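Local coordinates for protein sugar phosphate isomerase/epimerase (Parabacteroides distasonis, PDB 3L23) that binds a magnesium ion in a TIM barrel of the xylose isomerase-like family and probably acts as a sugar phosphate isomerase or epimerase, at residues A[108-113]-A[125-130]; A[197-202]-A[211-216]; A[229-234]-A[261-266]; A[281-284]-A[290-293]. One frame throughout, in Å; residues are numbered along the deposited sequence.

Interaction 1 (A[108-113]-A[125-130]). With EDO (1,2-ethanediol), chain E.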
loop_
_atom_site.group_PDB
_atom_site.type_symbol
_atom_site.label_atom_id
_atom_site.label_comp_id
_atom_site.label_asym_id
_atom_site.label_seq_id
_atom_site.Cartn_x
_atom_site.Cartn_y
_atom_site.Cartn_z
ATOM N N GLU A 108 -9.062 -16.460 -8.504
ATOM C CA GLU A 108 -9.074 -17.448 -7.418
ATOM C C GLU A 108 -8.333 -16.926 -6.182
ATOM O O GLU A 108 -8.779 -17.103 -5.040
ATOM C CB GLU A 108 -8.472 -18.761 -7.933
ATOM C CG GLU A 108 -8.252 -19.867 -6.896
ATOM C CD GLU A 108 -7.774 -21.189 -7.518
ATOM O OE1 GLU A 108 -7.823 -21.358 -8.754
ATOM O OE2 GLU A 108 -7.358 -22.081 -6.749
ATOM N N TYR A 109 -7.195 -16.272 -6.413
ATOM C CA TYR A 109 -6.447 -15.645 -5.350
ATOM C C TYR A 109 -7.280 -14.574 -4.685
ATOM O O TYR A 109 -7.359 -14.522 -3.461
ATOM C CB TYR A 109 -5.162 -14.989 -5.876
ATOM C CG TYR A 109 -4.425 -14.270 -4.793
ATOM C CD1 TYR A 109 -3.526 -14.943 -3.974
ATOM C CD2 TYR A 109 -4.651 -12.933 -4.555
ATOM C CE1 TYR A 109 -2.901 -14.312 -2.944
ATOM C CE2 TYR A 109 -4.021 -12.316 -3.552
ATOM C CZ TYR A 109 -3.131 -12.990 -2.764
ATOM O OH TYR A 109 -2.545 -12.292 -1.718
ATOM N N TRP A 110 -7.881 -13.697 -5.477
ATOM C CA TRP A 110 -8.628 -12.587 -4.890
ATOM C C TRP A 110 -9.838 -13.087 -4.079
ATOM O O TRP A 110 -10.116 -12.554 -3.009
ATOM C CB TRP A 110 -9.047 -11.544 -5.945
ATOM C CG TRP A 110 -7.882 -10.697 -6.351
ATOM C CD1 TRP A 110 -7.354 -10.587 -7.576
ATOM C CD2 TRP A 110 -7.090 -9.860 -5.486
ATOM N NE1 TRP A 110 -6.271 -9.748 -7.564
ATOM C CE2 TRP A 110 -6.085 -9.277 -6.285
ATOM C CE3 TRP A 110 -7.140 -9.551 -4.118
ATOM C CZ2 TRP A 110 -5.154 -8.384 -5.766
ATOM C CZ3 TRP A 110 -6.214 -8.699 -3.596
ATOM C CH2 TRP A 110 -5.224 -8.117 -4.422
ATOM N N LYS A 111 -10.538 -14.089 -4.587
ATOM C CA LYS A 111 -11.689 -14.641 -3.856
ATOM C C LYS A 111 -11.280 -15.145 -2.453
ATOM O O LYS A 111 -11.862 -14.729 -1.450
ATOM C CB LYS A 111 -12.378 -15.758 -4.640
ATOM C CG LYS A 111 -13.577 -16.334 -3.890
ATOM C CD LYS A 111 -14.457 -17.165 -4.762
ATOM C CE LYS A 111 -15.667 -17.744 -3.966
ATOM N NZ LYS A 111 -16.351 -18.711 -4.783
ATOM N N ALA A 112 -10.269 -16.003 -2.402
ATOM C CA ALA A 112 -9.791 -16.579 -1.127
ATOM C C ALA A 112 -9.228 -15.518 -0.198
ATOM O O ALA A 112 -9.495 -15.524 0.999
ATOM C CB ALA A 112 -8.750 -17.616 -1.405
ATOM N N THR A 113 -8.427 -14.608 -0.740
ATOM C CA THR A 113 -7.821 -13.544 0.044
ATOM C C THR A 113 -8.858 -12.546 0.581
ATOM O O THR A 113 -8.803 -12.167 1.759
ATOM C CB THR A 113 -6.754 -12.857 -0.821
ATOM O OG1 THR A 113 -5.829 -13.880 -1.232
ATOM C CG2 THR A 113 -6.027 -11.712 -0.067
ATOM N N LEU A 125 -8.265 -3.586 1.041
ATOM C CA LEU A 125 -7.428 -4.680 0.529
ATOM C C LEU A 125 -6.710 -4.107 -0.693
ATOM O O LEU A 125 -7.356 -3.659 -1.653
ATOM C CB LEU A 125 -8.290 -5.890 0.166
ATOM C CG LEU A 125 -7.527 -7.170 -0.157
ATOM C CD1 LEU A 125 -6.608 -7.605 0.970
ATOM C CD2 LEU A 125 -8.507 -8.306 -0.562
ATOM N N ILE A 126 -5.375 -4.108 -0.644
ATOM C CA ILE A 126 -4.545 -3.320 -1.570
ATOM C C ILE A 126 -3.397 -4.154 -2.150
ATOM O O ILE A 126 -2.723 -4.876 -1.429
ATOM C CB ILE A 126 -3.974 -2.073 -0.861
ATOM C CG1 ILE A 126 -5.101 -1.119 -0.437
ATOM C CG2 ILE A 126 -2.943 -1.343 -1.733
ATOM C CD1 ILE A 126 -4.762 0.069 0.475
ATOM N N GLN A 127 -3.226 -4.078 -3.471
ATOM C CA GLN A 127 -2.089 -4.669 -4.193
ATOM C C GLN A 127 -0.992 -3.611 -4.291
ATOM O O GLN A 127 -1.242 -2.528 -4.825
ATOM C CB GLN A 127 -2.483 -5.111 -5.588
ATOM C CG GLN A 127 -1.298 -5.646 -6.351
ATOM C CD GLN A 127 -1.707 -6.266 -7.636
ATOM O OE1 GLN A 127 -2.819 -6.816 -7.742
ATOM N NE2 GLN A 127 -0.818 -6.211 -8.639
ATOM N N PRO A 128 0.194 -3.886 -3.721
ATOM C CA PRO A 128 1.299 -2.885 -3.739
ATOM C C PRO A 128 2.387 -3.040 -4.777
ATOM O O PRO A 128 3.223 -2.143 -4.886
ATOM C CB PRO A 128 1.900 -3.069 -2.356
ATOM C CG PRO A 128 1.838 -4.565 -2.176
ATOM C CD PRO A 128 0.532 -5.016 -2.832
HETATM N N MSE A 129 2.425 -4.132 -5.545
HETATM C CA MSE A 129 3.467 -4.349 -6.539
HETATM C C MSE A 129 2.913 -4.315 -7.966
HETATM O O MSE A 129 1.899 -4.899 -8.242
HETATM C CB MSE A 129 4.189 -5.695 -6.320
HETATM C CG MSE A 129 5.431 -5.912 -7.210
HETATM SE SE MSE A 129 6.847 -4.478 -6.839
HETATM C CE MSE A 129 6.619 -4.556 -5.061
HETATM N N MSE A 130 3.613 -3.612 -8.855
HETATM C CA MSE A 130 3.195 -3.491 -10.238
HETATM C C MSE A 130 3.442 -4.782 -11.023
HETATM O O MSE A 130 4.547 -5.378 -10.948
HETATM C CB MSE A 130 3.970 -2.343 -10.924
HETATM C CG MSE A 130 3.295 -1.861 -12.177
HETATM SE SE MSE A 130 4.344 -0.533 -13.142
HETATM C CE MSE A 130 5.578 -1.568 -13.866
HETATM C C1 EDO E . -3.844 -17.129 -0.783
HETATM O O1 EDO E . -5.153 -16.783 -0.352
HETATM C C2 EDO E . -2.889 -16.342 0.090
HETATM O O2 EDO E . -1.609 -16.962 0.176
HETATM O O HOH W 1 -4.466 -8.337 -9.502
#
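W110, on the helix, meets L125 and Q127, on the strand, with the outer rim of its indole. From CB the side chain leaves beside the backbone N (chi1 -76°), which swings the ring system off its own helix and across to the strand. The six-membered ring does the touching: CZ3 lies 3.8 Å from CD2 of L125 and CE3 4.0 Å from the same methyl, which sits at the ring edge. Farther round the rim, CZ2 comes within 3.4 Å of OE1 of Q127, again in the indole plane, and the Q127 amide is nearly coplanar with the indole, 15° apart. The polar corner, NE1, donates to a water at 3.0 Å, and that water donates in turn to OE1 of Q127 at 2.9 Å, so ring and amide are tied through one solvent molecule. The other amide atom, Q127 NE2, gives a nearly straight bond (178°) to O of M129, fixing which way the amide is flipped. A broad aromatic with one N-H suits this place, because it packs on L125 while its N-H holds the water that donates to Q127. A149, V152 and I153 of helix 136-155 also pack on W110. Segment 108-113 and strand residues 125-127 run roughly antiparallel, as a helix and the strand after it do in a TIM barrel.

Interaction 2 (A[197-202]-A[211-216]); sequences QIYDLM and VYFEMD. With MG (magnesium ion), chain B.
Y199 and F213 form the heart of this contact, their rings meeting obliquely with planes at 71° and centroids 5.3 Å apart. The two side chains overlap side by side, pointing opposite ways, and CE1 of Y199 lies 3.7 Å from CD2 of F213. The phenol oxygen reaches farther, to 3.5 Å from CB of F213, close to the strand itself. On the other branch of the phenol, CE2 meets the CE methyl of M215 at 3.6 Å; a bend at chi3 (-85°) turns the end of this selenomethionine toward the ring. The remaining touch is at the far end of F213, whose CZ packs 4.0 Å from CB of M202. Long side chains, flat or flexible, suit the site, since with helix and strand axes 11.5 Å apart they must reach toward each other.

Farther out, each segment has a polar end. At the start of the helix, Q197 occupies the N-cap position, and its NE2 donates to OD2 of D200 at 3.1 Å, joining the cap residue to the first turn. At the end of the strand, D216 turns the other way and binds magnesium through OD2, 2.0 Å from the metal; H165, H242, E275 and two waters complete the site.

The packing residues are positioned by their neighbours: Y164 of strand 162-165 packs against both M202 and F213, I238 of strand 238-243 touches M215, and Y230 of helix 227-233 sets its ring edge-to-face with Y199. The contact thus lies in the layer between barrel strand 211-216 and its outer helices.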
loop_
_atom_site.group_PDB
_atom_site.type_symbol
_atom_site.label_atom_id
_atom_site.label_comp_id
_atom_site.label_asym_id
_atom_site.label_seq_id
_atom_site.Cartn_x
_atom_site.Cartn_y
_atom_site.Cartn_z
ATOM N N GLN A 197 2.874 7.992 -18.987
ATOM C CA GLN A 197 3.227 7.354 -17.746
ATOM C C GLN A 197 2.233 6.231 -17.458
ATOM O O GLN A 197 1.014 6.413 -17.584
ATOM C CB GLN A 197 3.250 8.361 -16.589
ATOM C CG GLN A 197 4.331 9.445 -16.782
ATOM C CD GLN A 197 4.468 10.406 -15.621
ATOM O OE1 GLN A 197 5.592 10.769 -15.250
ATOM N NE2 GLN A 197 3.323 10.797 -15.015
ATOM N N ILE A 198 2.757 5.089 -17.033
ATOM C CA ILE A 198 1.894 3.947 -16.669
ATOM C C ILE A 198 0.816 4.340 -15.680
ATOM O O ILE A 198 -0.337 3.971 -15.851
ATOM C CB ILE A 198 2.742 2.721 -16.171
ATOM C CG1 ILE A 198 3.555 2.144 -17.314
ATOM C CG2 ILE A 198 1.842 1.617 -15.567
ATOM C CD1 ILE A 198 4.727 1.283 -16.853
ATOM N N TYR A 199 1.156 5.096 -14.633
ATOM C CA TYR A 199 0.164 5.477 -13.626
ATOM C C TYR A 199 -1.020 6.254 -14.228
ATOM O O TYR A 199 -2.192 6.076 -13.800
ATOM C CB TYR A 199 0.861 6.299 -12.544
ATOM C CG TYR A 199 0.142 6.402 -11.209
ATOM C CD1 TYR A 199 0.013 5.288 -10.370
ATOM C CD2 TYR A 199 -0.408 7.608 -10.783
ATOM C CE1 TYR A 199 -0.635 5.390 -9.151
ATOM C CE2 TYR A 199 -1.046 7.702 -9.560
ATOM C CZ TYR A 199 -1.164 6.614 -8.763
ATOM O OH TYR A 199 -1.813 6.675 -7.548
ATOM N N ASP A 200 -0.720 7.157 -15.160
ATOM C CA ASP A 200 -1.781 7.899 -15.876
ATOM C C ASP A 200 -2.701 6.974 -16.660
ATOM O O ASP A 200 -3.902 7.199 -16.686
ATOM C CB ASP A 200 -1.182 8.993 -16.731
ATOM C CG ASP A 200 -0.480 10.012 -15.890
ATOM O OD1 ASP A 200 -0.985 10.249 -14.783
ATOM O OD2 ASP A 200 0.556 10.558 -16.284
ATOM N N LEU A 201 -2.153 5.925 -17.264
ATOM C CA LEU A 201 -2.958 4.934 -17.947
ATOM C C LEU A 201 -3.806 4.152 -16.937
ATOM O O LEU A 201 -4.953 3.787 -17.233
ATOM C CB LEU A 201 -2.089 3.975 -18.777
ATOM C CG LEU A 201 -1.228 4.597 -19.888
ATOM C CD1 LEU A 201 -0.292 3.556 -20.476
ATOM C CD2 LEU A 201 -2.110 5.282 -20.941
HETATM N N MSE A 202 -3.262 3.894 -15.742
HETATM C CA MSE A 202 -4.015 3.152 -14.730
HETATM C C MSE A 202 -5.219 3.953 -14.268
HETATM O O MSE A 202 -6.318 3.409 -14.128
HETATM C CB MSE A 202 -3.123 2.776 -13.536
HETATM C CG MSE A 202 -2.130 1.671 -13.864
HETATM SE SE MSE A 202 -1.143 1.332 -12.178
HETATM C CE MSE A 202 -0.211 -0.247 -12.784
ATOM N N VAL A 211 -12.017 0.728 -8.538
ATOM C CA VAL A 211 -10.570 0.777 -8.208
ATOM C C VAL A 211 -10.229 2.132 -7.633
ATOM O O VAL A 211 -10.658 3.150 -8.171
ATOM C CB VAL A 211 -9.741 0.556 -9.479
ATOM C CG1 VAL A 211 -8.237 0.826 -9.279
ATOM C CG2 VAL A 211 -10.022 -0.865 -10.075
ATOM N N TYR A 212 -9.465 2.123 -6.540
ATOM C CA TYR A 212 -8.967 3.360 -5.936
ATOM C C TYR A 212 -7.481 3.170 -5.721
ATOM O O TYR A 212 -6.934 2.055 -5.825
ATOM C CB TYR A 212 -9.665 3.688 -4.594
ATOM C CG TYR A 212 -9.375 2.644 -3.545
ATOM C CD1 TYR A 212 -10.139 1.481 -3.465
ATOM C CD2 TYR A 212 -8.343 2.810 -2.619
ATOM C CE1 TYR A 212 -9.836 0.491 -2.521
ATOM C CE2 TYR A 212 -8.022 1.833 -1.705
ATOM C CZ TYR A 212 -8.780 0.677 -1.648
ATOM O OH TYR A 212 -8.434 -0.303 -0.734
ATOM N N PHE A 213 -6.829 4.266 -5.382
ATOM C CA PHE A 213 -5.400 4.309 -5.238
ATOM C C PHE A 213 -4.942 4.709 -3.829
ATOM O O PHE A 213 -5.534 5.603 -3.181
ATOM C CB PHE A 213 -4.801 5.261 -6.310
ATOM C CG PHE A 213 -4.979 4.737 -7.720
ATOM C CD1 PHE A 213 -6.132 4.902 -8.401
ATOM C CD2 PHE A 213 -3.986 3.970 -8.310
ATOM C CE1 PHE A 213 -6.322 4.337 -9.658
ATOM C CE2 PHE A 213 -4.158 3.396 -9.579
ATOM C CZ PHE A 213 -5.310 3.579 -10.245
ATOM N N GLU A 214 -3.916 4.004 -3.348
ATOM C CA GLU A 214 -3.219 4.378 -2.121
ATOM C C GLU A 214 -1.925 4.967 -2.627
ATOM O O GLU A 214 -1.024 4.209 -2.980
ATOM C CB GLU A 214 -2.946 3.164 -1.228
ATOM C CG GLU A 214 -2.144 3.452 0.036
ATOM C CD GLU A 214 -1.900 2.241 0.845
ATOM O OE1 GLU A 214 -1.281 1.298 0.331
ATOM O OE2 GLU A 214 -2.333 2.196 2.009
HETATM N N MSE A 215 -1.805 6.298 -2.617
HETATM C CA MSE A 215 -0.625 6.935 -3.201
HETATM C C MSE A 215 0.503 6.948 -2.167
HETATM O O MSE A 215 0.334 7.444 -1.044
HETATM C CB MSE A 215 -0.916 8.361 -3.659
HETATM C CG MSE A 215 0.347 9.139 -4.031
HETATM SE SE MSE A 215 -0.007 10.641 -5.158
HETATM C CE MSE A 215 -0.003 9.741 -6.818
ATOM N N ASP A 216 1.646 6.392 -2.537
ATOM C CA ASP A 216 2.838 6.467 -1.686
ATOM C C ASP A 216 3.551 7.741 -2.075
ATOM O O ASP A 216 4.107 7.856 -3.178
ATOM C CB ASP A 216 3.705 5.241 -1.849
ATOM C CG ASP A 216 4.889 5.216 -0.909
ATOM O OD1 ASP A 216 5.642 6.194 -0.909
ATOM O OD2 ASP A 216 5.097 4.177 -0.249
HETATM MG MG MG B . 4.623 2.366 0.416
HETATM O O HOH W 2 6.307 1.642 -0.667
HETATM O O HOH W 3 4.533 0.053 0.901
#

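Interaction 3 (A[229-234]-A[261-266])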
loop_
_atom_site.group_PDB
_atom_site.type_symbol
_atom_site.label_atom_id
_atom_site.label_comp_id
_atom_site.label_asym_id
_atom_site.label_seq_id
_atom_site.Cartn_x
_atom_site.Cartn_y
_atom_site.Cartn_z
ATOM N N GLU A 229 0.158 17.594 -6.735
ATOM C CA GLU A 229 -0.501 17.730 -8.030
ATOM C C GLU A 229 -1.432 16.563 -8.348
ATOM O O GLU A 229 -2.530 16.774 -8.884
ATOM C CB GLU A 229 0.538 17.851 -9.155
ATOM C CG GLU A 229 -0.060 17.969 -10.551
ATOM C CD GLU A 229 0.987 17.934 -11.702
ATOM O OE1 GLU A 229 2.183 17.570 -11.479
ATOM O OE2 GLU A 229 0.564 18.289 -12.830
ATOM N N TYR A 230 -0.997 15.338 -8.062
ATOM C CA TYR A 230 -1.839 14.156 -8.283
ATOM C C TYR A 230 -3.124 14.205 -7.442
ATOM O O TYR A 230 -4.229 13.923 -7.945
ATOM C CB TYR A 230 -1.072 12.833 -8.059
ATOM C CG TYR A 230 -0.533 12.323 -9.364
ATOM C CD1 TYR A 230 -1.342 11.639 -10.247
ATOM C CD2 TYR A 230 0.785 12.596 -9.751
ATOM C CE1 TYR A 230 -0.849 11.208 -11.498
ATOM C CE2 TYR A 230 1.252 12.205 -10.960
ATOM C CZ TYR A 230 0.430 11.521 -11.850
ATOM O OH TYR A 230 0.956 11.154 -13.083
HETATM N N MSE A 231 -2.994 14.524 -6.161
HETATM C CA MSE A 231 -4.184 14.688 -5.301
HETATM C C MSE A 231 -5.124 15.804 -5.823
HETATM O O MSE A 231 -6.342 15.666 -5.779
HETATM C CB MSE A 231 -3.785 14.968 -3.836
HETATM C CG MSE A 231 -3.480 13.717 -3.055
HETATM SE SE MSE A 231 -3.087 14.148 -1.196
HETATM C CE MSE A 231 -1.244 14.794 -1.380
ATOM N N GLN A 232 -4.563 16.898 -6.324
ATOM C CA GLN A 232 -5.403 17.996 -6.849
ATOM C C GLN A 232 -6.114 17.581 -8.122
ATOM O O GLN A 232 -7.270 17.943 -8.344
ATOM C CB GLN A 232 -4.571 19.249 -7.092
ATOM C CG GLN A 232 -4.060 19.903 -5.796
ATOM C CD GLN A 232 -2.980 20.990 -6.023
ATOM O OE1 GLN A 232 -2.643 21.313 -7.152
ATOM N NE2 GLN A 232 -2.489 21.575 -4.949
ATOM N N LYS A 233 -5.410 16.839 -8.972
ATOM C CA LYS A 233 -5.973 16.421 -10.279
ATOM C C LYS A 233 -6.953 15.270 -10.165
ATOM O O LYS A 233 -7.950 15.237 -10.898
ATOM C CB LYS A 233 -4.856 16.032 -11.261
ATOM C CG LYS A 233 -4.099 17.191 -11.886
ATOM N N HIS A 234 -6.696 14.333 -9.250
ATOM C CA HIS A 234 -7.498 13.110 -9.097
ATOM C C HIS A 234 -8.022 12.898 -7.687
ATOM O O HIS A 234 -7.861 11.810 -7.098
ATOM C CB HIS A 234 -6.645 11.892 -9.550
ATOM C CG HIS A 234 -6.136 11.999 -10.956
ATOM N ND1 HIS A 234 -6.926 11.734 -12.050
ATOM C CD2 HIS A 234 -4.936 12.393 -11.450
ATOM C CE1 HIS A 234 -6.241 11.962 -13.162
ATOM N NE2 HIS A 234 -5.020 12.330 -12.831
ATOM N N PHE A 261 0.174 17.091 3.835
ATOM C CA PHE A 261 -0.951 16.994 4.785
ATOM C C PHE A 261 -2.046 18.033 4.539
ATOM O O PHE A 261 -3.225 17.731 4.676
ATOM C CB PHE A 261 -0.480 17.054 6.230
ATOM C CG PHE A 261 -0.039 15.728 6.747
ATOM C CD1 PHE A 261 1.300 15.276 6.552
ATOM C CD2 PHE A 261 -0.950 14.884 7.374
ATOM C CE1 PHE A 261 1.710 14.027 7.012
ATOM C CE2 PHE A 261 -0.539 13.646 7.829
ATOM C CZ PHE A 261 0.772 13.217 7.650
ATOM N N LYS A 262 -1.661 19.243 4.164
ATOM C CA LYS A 262 -2.642 20.259 3.819
ATOM C C LYS A 262 -3.544 19.732 2.715
ATOM O O LYS A 262 -4.797 19.831 2.777
ATOM C CB LYS A 262 -1.931 21.528 3.373
ATOM C CG LYS A 262 -2.863 22.610 2.891
ATOM C CD LYS A 262 -2.167 23.937 2.822
ATOM C CE LYS A 262 -2.899 24.864 1.900
ATOM N NZ LYS A 262 -2.361 26.229 2.029
ATOM N N GLN A 263 -2.915 19.168 1.692
ATOM C CA GLN A 263 -3.668 18.668 0.565
ATOM C C GLN A 263 -4.518 17.436 0.945
ATOM O O GLN A 263 -5.637 17.288 0.467
ATOM C CB GLN A 263 -2.749 18.353 -0.645
ATOM C CG GLN A 263 -3.552 18.144 -1.917
ATOM C CD GLN A 263 -4.284 19.394 -2.377
ATOM O OE1 GLN A 263 -3.672 20.489 -2.494
ATOM N NE2 GLN A 263 -5.614 19.279 -2.601
HETATM N N MSE A 264 -3.975 16.566 1.789
HETATM C CA MSE A 264 -4.681 15.384 2.256
HETATM C C MSE A 264 -6.026 15.782 2.926
HETATM O O MSE A 264 -7.095 15.217 2.598
HETATM C CB MSE A 264 -3.797 14.584 3.218
HETATM C CG MSE A 264 -4.364 13.216 3.563
HETATM SE SE MSE A 264 -3.354 12.387 5.000
HETATM C CE MSE A 264 -4.170 13.303 6.409
ATOM N N TYR A 265 -5.972 16.789 3.806
ATOM C CA TYR A 265 -7.136 17.296 4.541
ATOM C C TYR A 265 -8.103 18.020 3.605
ATOM O O TYR A 265 -9.298 17.785 3.699
ATOM C CB TYR A 265 -6.703 18.174 5.727
ATOM C CG TYR A 265 -6.029 17.396 6.811
ATOM C CD1 TYR A 265 -6.606 16.249 7.349
ATOM C CD2 TYR A 265 -4.775 17.764 7.275
ATOM C CE1 TYR A 265 -5.936 15.506 8.321
ATOM C CE2 TYR A 265 -4.140 17.042 8.232
ATOM C CZ TYR A 265 -4.694 15.905 8.749
ATOM O OH TYR A 265 -3.984 15.200 9.723
ATOM N N ALA A 266 -7.599 18.845 2.682
ATOM C CA ALA A 266 -8.437 19.499 1.677
ATOM C C ALA A 266 -9.233 18.459 0.859
ATOM O O ALA A 266 -10.407 18.646 0.531
ATOM C CB ALA A 266 -7.601 20.356 0.732
#
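Two neighbouring helices of the TIM barrel's outer layer, 227-233 and 257-267, meet here through M231, Q232, Q263 and M264. Their segments run nearly parallel, at 14°, with axes 10.0 Å apart. On the inner side, CB of M231 packs 3.7 Å from CG of Q263. M231 was modelled in two conformers; in the one given here its selenium lies 3.9 Å from the backbone N of M264. L241 of barrel strand 238-243 touches both selenomethionines, a place suited to supple apolar chains.

Toward the surface the chemistry turns polar. NE2 of Q232 donates to OE1 of Q263 at 2.9 Å, with a fairly straight N-H (167°). OE1 lies in the Q232 amide plane, but the donor stands well above the Q263 carbonyl plane, 53° out of it, since the two amides are steeply turned against each other. NE2 of Q263 donates to OD1 of N267, which probably fixes the flip of the Q263 amide, and ND2 of N267 donates to O of M231. The contact therefore grades from apolar packing inside to a directional hydrogen bond between amides toward the surface, where glutamines can pair without bringing charge.

Interaction 4 (A[281-284]-A[290-293]); sequences DGRT and KDCA
OD2 of D291 is gripped by both terminal nitrogens of R283: NH1 donates to it at 2.8 Å and NH2 at 2.9 Å. The result is an end-on salt bridge between the loop that follows barrel strand 272-274 and helix 285-298, the last helix of the TIM barrel chain. Because both bonds converge on one oxygen, neither is straight; the N-H...O angles are 148° and 142°. OD2 lies near the guanidinium plane, at the edge between the two nitrogens. From the carboxylate's standpoint the donors differ: NH1 comes nearly in line with the C-O bond, whereas NH2 stands above the carboxylate plane, both reaching OD2 from the same face. The two flat groups are modestly turned against each other.

Arginine suits the loop position because its long chain can span the distance to the helix and still present two N-H groups together. The bend at chi3 (72°) directs the guanidinium across to D291. Aspartate, with its short and fairly rigid side chain, holds its carboxylate close to the helix, and V248 packs against it there. A bridge at the surface, with both partners partly exposed, is probably weakened by solvent compared with a buried one.

The loop has its own local order. G282 has a positive phi, where a side chain would press on the carbonyl O of D281, and T284 occupies the N-cap of the helix, its OG1 accepting a bond from the backbone N of A287. Just before the cap, the backbone N of R283 makes a weak bond to OD1 of D281, 3.4 Å long.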
loop_
_atom_site.group_PDB
_atom_site.type_symbol
_atom_site.label_atom_id
_atom_site.label_comp_id
_atom_site.label_asym_id
_atom_site.label_seq_id
_atom_site.Cartn_x
_atom_site.Cartn_y
_atom_site.Cartn_z
ATOM N N ASP A 281 21.472 3.620 8.693
ATOM C CA ASP A 281 22.493 4.035 9.657
ATOM C C ASP A 281 22.751 3.087 10.851
ATOM O O ASP A 281 23.305 3.497 11.874
ATOM C CB ASP A 281 22.124 5.440 10.170
ATOM C CG ASP A 281 20.760 5.498 10.830
ATOM O OD1 ASP A 281 20.112 4.440 10.953
ATOM O OD2 ASP A 281 20.326 6.617 11.206
ATOM N N GLY A 282 22.336 1.836 10.731
ATOM C CA GLY A 282 22.607 0.835 11.761
ATOM C C GLY A 282 21.588 0.762 12.898
ATOM O O GLY A 282 21.711 -0.088 13.790
ATOM N N ARG A 283 20.625 1.664 12.884
ATOM C CA ARG A 283 19.603 1.715 13.902
ATOM C C ARG A 283 18.528 0.651 13.626
ATOM O O ARG A 283 18.362 0.193 12.488
ATOM C CB ARG A 283 18.966 3.087 13.955
ATOM C CG ARG A 283 19.887 4.273 14.273
ATOM C CD ARG A 283 19.133 5.571 14.205
ATOM N NE ARG A 283 18.210 5.715 15.325
ATOM C CZ ARG A 283 17.155 6.517 15.375
ATOM N NH1 ARG A 283 16.760 7.243 14.339
ATOM N NH2 ARG A 283 16.428 6.542 16.458
ATOM N N THR A 284 17.781 0.297 14.665
ATOM C CA THR A 284 16.648 -0.621 14.494
ATOM C C THR A 284 15.452 0.041 13.833
ATOM O O THR A 284 15.310 1.254 13.833
ATOM C CB THR A 284 16.154 -1.193 15.845
ATOM O OG1 THR A 284 15.575 -0.147 16.665
ATOM C CG2 THR A 284 17.296 -1.939 16.541
ATOM N N LYS A 290 9.584 4.955 15.895
ATOM C CA LYS A 290 9.315 5.903 16.981
ATOM C C LYS A 290 9.539 7.340 16.557
ATOM O O LYS A 290 8.678 8.202 16.773
ATOM C CB LYS A 290 10.221 5.577 18.161
ATOM C CG LYS A 290 10.149 6.536 19.379
ATOM C CD LYS A 290 8.793 6.464 20.076
ATOM C CE LYS A 290 8.806 7.010 21.540
ATOM N NZ LYS A 290 9.255 8.476 21.602
ATOM N N ASP A 291 10.672 7.586 15.915
ATOM C CA ASP A 291 11.036 8.920 15.491
ATOM C C ASP A 291 10.023 9.466 14.465
ATOM O O ASP A 291 9.693 10.665 14.474
ATOM C CB ASP A 291 12.446 8.940 14.906
ATOM C CG ASP A 291 13.544 8.820 15.958
ATOM O OD1 ASP A 291 13.282 8.914 17.191
ATOM O OD2 ASP A 291 14.712 8.684 15.547
ATOM N N CYS A 292 9.550 8.592 13.575
ATOM C CA CYS A 292 8.489 8.978 12.621
ATOM C C CYS A 292 7.179 9.403 13.334
ATOM O O CYS A 292 6.554 10.394 12.973
ATOM C CB CYS A 292 8.208 7.880 11.613
ATOM S SG CYS A 292 9.602 7.594 10.456
ATOM N N ALA A 293 6.753 8.641 14.345
ATOM C CA ALA A 293 5.573 8.985 15.123
ATOM C C ALA A 293 5.781 10.319 15.802
ATOM O O ALA A 293 4.892 11.157 15.788
ATOM C CB ALA A 293 5.278 7.889 16.202
#

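Along the chain the four interactions follow in series, all within one TIM barrel. Interactions 1 and 2 each join a barrel strand to the helix preceding it, and both strands belong to the same sheet; their centres are 16 Å apart and they touch where I126 packs on Y212. Interaction 2 also meets interaction 3, 14 Å away between centres, where Y230 probably hydrogen-bonds D200 through its hydroxyl. Interaction 3 joins outer helices to each other, whereas interaction 4 ties a loop to the last helix, about 8 Å from interaction 3 at the nearest atoms. Strand 211-216 of interaction 2 carries both packing residues and, at its C-terminal end, D216 of the metal site.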